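Local coordinates for acinetobacter secreted protease CpaA (Acinetobacter nosocomialis M2, PDB 6O38), which is a secreted zinc metalloprotease, probably exported by a type II secretion system with the help of its chaperone CpaB, at residues A[133-138]-A[175-180]. Numbering follows the deposited sequence.
Sequences PSDVRD and FKYYSA
The Tyr177 ring meets the loop 133-138 obliquely and reaches with its hydroxyl to the turn at Asp135. Its CG stands anti to the backbone N (chi1 -173°), which carries the ring from the strand end toward the loop. The backbone N of Asp135 gives a weak and bent hydrogen bond to Tyr177 OH, 2.9 Å long. The carboxylate of Asp135 stands almost perpendicular to the phenol ring, with the two planes 88° apart. Asp135 OD1 lies 3.0 Å from Tyr177 OH.

Val136 meets the root of the same ring. The Val136 CG2 methyl comes within 3.9 Å of Tyr177 CD2 and about as near to CB and CG. Val136 O also approaches the ring obliquely, 3.7 Å from Tyr177 CD2. The ring thus touches Val136 near its root and Asp135 at its hydroxyl end.

A second, polar grip joins Asp138 to Ser179, just past the strand end. Asp138 OD1 accepts two bonds from this one residue. Ser179 N meets Asp138 OD1 nearly along its C-O bond, at 2.9 Å and with an almost straight N-H...O (173°). Ser179 OG donates to Asp138 OD1 at 2.8 Å, from above the plane of the carboxylate. The OG lies between its own backbone N and carbonyl carbon, close enough to the N for both donors to converge on one oxygen.

This surface contact lies in a StcE-type beta-sandwich domain. The loop connects strand 129-131 to strand 141-146, and Tyr177 also bonds through its backbone to Gly139 and Thr140. Trp184 of strand 183-195 packs edge-to-face with Tyr177, touches Val136 and bonds to Pro133 O. Strand 172-178 runs antiparallel to both of its neighbours, 141-146 and 183-195.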
ATOM      1  N   PRO A 133     -11.786  27.466  -5.605  1.00 60.57           N
ATOM      2  CA  PRO A 133     -10.699  28.410  -5.872  1.00 61.85           C
ATOM      3  C   PRO A 133      -9.350  27.714  -5.835  1.00 60.95           C
ATOM      4  O   PRO A 133      -9.120  26.783  -5.060  1.00 60.11           O
ATOM      5  CB  PRO A 133     -10.830  29.431  -4.737  1.00 63.92           C
ATOM      6  CG  PRO A 133     -11.446  28.657  -3.626  1.00 63.29           C
ATOM      7  CD  PRO A 133     -12.389  27.677  -4.278  1.00 61.46           C
ATOM      8  N   SER A 134      -8.450  28.179  -6.692  1.00 64.87           N
ATOM      9  CA  SER A 134      -7.091  27.670  -6.708  1.00 64.34           C
ATOM     10  C   SER A 134      -6.205  28.491  -5.780  1.00 66.18           C
ATOM     11  O   SER A 134      -6.570  29.580  -5.327  1.00 67.98           O
ATOM     12  CB  SER A 134      -6.528  27.690  -8.130  1.00 63.93           C
ATOM     13  OG  SER A 134      -7.196  26.759  -8.961  1.00 62.18           O
ATOM     14  N   ASP A 135      -5.018  27.954  -5.505  1.00 69.26           N
ATOM     15  CA  ASP A 135      -3.993  28.630  -4.714  1.00 71.10           C
ATOM     16  C   ASP A 135      -4.530  29.054  -3.347  1.00 72.19           C
ATOM     17  O   ASP A 135      -4.537  30.228  -2.974  1.00 74.18           O
ATOM     18  CB  ASP A 135      -3.441  29.821  -5.494  1.00 72.85           C
ATOM     19  CG  ASP A 135      -2.859  29.409  -6.827  1.00 71.95           C
ATOM     20  OD1 ASP A 135      -2.251  28.321  -6.913  1.00 70.57           O
ATOM     21  OD2 ASP A 135      -3.064  30.147  -7.805  1.00 72.73           O
ATOM     22  N   VAL A 136      -4.982  28.051  -2.601  1.00 64.92           N
ATOM     23  CA  VAL A 136      -5.399  28.206  -1.214  1.00 65.93           C
ATOM     24  C   VAL A 136      -4.330  27.558  -0.343  1.00 65.90           C
ATOM     25  O   VAL A 136      -3.377  26.965  -0.862  1.00 65.00           O
ATOM     26  CB  VAL A 136      -6.788  27.586  -0.972  1.00 64.81           C
ATOM     27  CG1 VAL A 136      -7.744  27.987  -2.085  1.00 64.52           C
ATOM     28  CG2 VAL A 136      -6.680  26.078  -0.877  1.00 62.73           C
ATOM     29  N   ARG A 137      -4.465  27.683   0.978  1.00 64.63           N
ATOM     30  CA  ARG A 137      -3.470  27.138   1.893  1.00 64.92           C
ATOM     31  C   ARG A 137      -3.310  25.640   1.659  1.00 62.66           C
ATOM     32  O   ARG A 137      -4.297  24.902   1.585  1.00 61.38           O
ATOM     33  CB  ARG A 137      -3.896  27.404   3.338  1.00 66.38           C
ATOM     34  CG  ARG A 137      -2.897  27.006   4.411  1.00 67.16           C
ATOM     35  CD  ARG A 137      -3.400  27.417   5.799  1.00 68.90           C
ATOM     36  NE  ARG A 137      -3.566  28.861   5.955  1.00 71.11           N
ATOM     37  CZ  ARG A 137      -2.580  29.702   6.248  1.00 73.08           C
ATOM     38  NH1 ARG A 137      -2.827  31.000   6.376  1.00 75.11           N
ATOM     39  NH2 ARG A 137      -1.348  29.247   6.428  1.00 73.11           N
ATOM     40  N   ASP A 138      -2.059  25.199   1.515  1.00 62.74           N
ATOM     41  CA  ASP A 138      -1.771  23.793   1.253  1.00 60.97           C
ATOM     42  C   ASP A 138      -2.374  22.903   2.334  1.00 60.50           C
ATOM     43  O   ASP A 138      -2.221  23.166   3.530  1.00 61.82           O
ATOM     44  CB  ASP A 138      -0.262  23.573   1.168  1.00 61.28           C
ATOM     45  CG  ASP A 138       0.099  22.137   0.837  1.00 59.67           C
ATOM     46  OD1 ASP A 138      -0.176  21.700  -0.301  1.00 58.50           O
ATOM     47  OD2 ASP A 138       0.656  21.444   1.715  1.00 59.76           O
ATOM     48  N   PHE A 175     -12.287  16.913  -1.141  1.00 51.01           N
ATOM     49  CA  PHE A 175     -11.088  17.283  -1.878  1.00 50.85           C
ATOM     50  C   PHE A 175     -10.062  17.892  -0.933  1.00 51.64           C
ATOM     51  O   PHE A 175     -10.415  18.563   0.040  1.00 52.68           O
ATOM     52  CB  PHE A 175     -11.394  18.290  -2.996  1.00 51.32           C
ATOM     53  CG  PHE A 175     -12.281  17.751  -4.080  1.00 50.61           C
ATOM     54  CD1 PHE A 175     -11.742  17.061  -5.153  1.00 49.59           C
ATOM     55  CD2 PHE A 175     -13.649  17.953  -4.037  1.00 51.07           C
ATOM     56  CE1 PHE A 175     -12.555  16.570  -6.156  1.00 49.05           C
ATOM     57  CE2 PHE A 175     -14.467  17.466  -5.037  1.00 50.53           C
ATOM     58  CZ  PHE A 175     -13.918  16.774  -6.097  1.00 49.55           C
ATOM     59  N   LYS A 176      -8.787  17.657  -1.234  1.00 52.30           N
ATOM     60  CA  LYS A 176      -7.686  18.309  -0.541  1.00 52.59           C
ATOM     61  C   LYS A 176      -6.774  18.947  -1.577  1.00 52.55           C
ATOM     62  O   LYS A 176      -6.422  18.309  -2.574  1.00 51.96           O
ATOM     63  CB  LYS A 176      -6.902  17.321   0.331  1.00 52.14           C
ATOM     64  CG  LYS A 176      -5.840  17.978   1.202  1.00 52.98           C
ATOM     65  CD  LYS A 176      -5.419  17.074   2.350  1.00 52.93           C
ATOM     66  CE  LYS A 176      -4.627  15.875   1.855  1.00 51.74           C
ATOM     67  NZ  LYS A 176      -4.039  15.097   2.982  1.00 51.81           N
ATOM     68  N   TYR A 177      -6.397  20.201  -1.340  1.00 54.19           N
ATOM     69  CA  TYR A 177      -5.595  20.961  -2.289  1.00 54.56           C
ATOM     70  C   TYR A 177      -4.111  20.701  -2.055  1.00 54.74           C
ATOM     71  O   TYR A 177      -3.624  20.814  -0.926  1.00 55.65           O
ATOM     72  CB  TYR A 177      -5.898  22.454  -2.172  1.00 56.14           C
ATOM     73  CG  TYR A 177      -5.232  23.301  -3.232  1.00 56.60           C
ATOM     74  CD1 TYR A 177      -5.763  23.387  -4.512  1.00 55.94           C
ATOM     75  CD2 TYR A 177      -4.075  24.017  -2.953  1.00 57.81           C
ATOM     76  CE1 TYR A 177      -5.160  24.161  -5.486  1.00 56.45           C
ATOM     77  CE2 TYR A 177      -3.464  24.793  -3.920  1.00 58.33           C
ATOM     78  CZ  TYR A 177      -4.011  24.862  -5.185  1.00 57.65           C
ATOM     79  OH  TYR A 177      -3.408  25.633  -6.152  1.00 58.26           O
ATOM     80  N   TYR A 178      -3.403  20.352  -3.126  1.00 54.09           N
ATOM     81  CA  TYR A 178      -1.961  20.130  -3.094  1.00 54.30           C
ATOM     82  C   TYR A 178      -1.293  21.260  -3.869  1.00 55.16           C
ATOM     83  O   TYR A 178      -1.419  21.335  -5.097  1.00 54.63           O
ATOM     84  CB  TYR A 178      -1.600  18.771  -3.689  1.00 53.06           C
ATOM     85  CG  TYR A 178      -1.926  17.590  -2.802  1.00 52.55           C
ATOM     86  CD1 TYR A 178      -3.243  17.219  -2.562  1.00 52.33           C
ATOM     87  CD2 TYR A 178      -0.916  16.839  -2.216  1.00 52.30           C
ATOM     88  CE1 TYR A 178      -3.545  16.137  -1.756  1.00 51.88           C
ATOM     89  CE2 TYR A 178      -1.209  15.756  -1.408  1.00 51.76           C
ATOM     90  CZ  TYR A 178      -2.524  15.409  -1.182  1.00 51.54           C
ATOM     91  OH  TYR A 178      -2.821  14.331  -0.379  1.00 51.00           O
ATOM     92  N   SER A 179      -0.583  22.137  -3.154  1.00 55.38           N
ATOM     93  CA  SER A 179       0.087  23.250  -3.817  1.00 56.49           C
ATOM     94  C   SER A 179       1.243  22.771  -4.688  1.00 56.00           C
ATOM     95  O   SER A 179       1.620  23.458  -5.645  1.00 56.47           O
ATOM     96  CB  SER A 179       0.581  24.262  -2.783  1.00 58.38           C
ATOM     97  OG  SER A 179       1.287  23.622  -1.737  1.00 58.57           O
ATOM     98  N   ALA A 180       1.820  21.609  -4.372  1.00 56.75           N
ATOM     99  CA  ALA A 180       2.847  21.036  -5.236  1.00 56.32           C
ATOM    100  C   ALA A 180       2.285  20.675  -6.605  1.00 55.21           C
ATOM    101  O   ALA A 180       3.025  20.658  -7.595  1.00 55.19           O
ATOM    102  CB  ALA A 180       3.469  19.807  -4.573  1.00 55.80           C
TER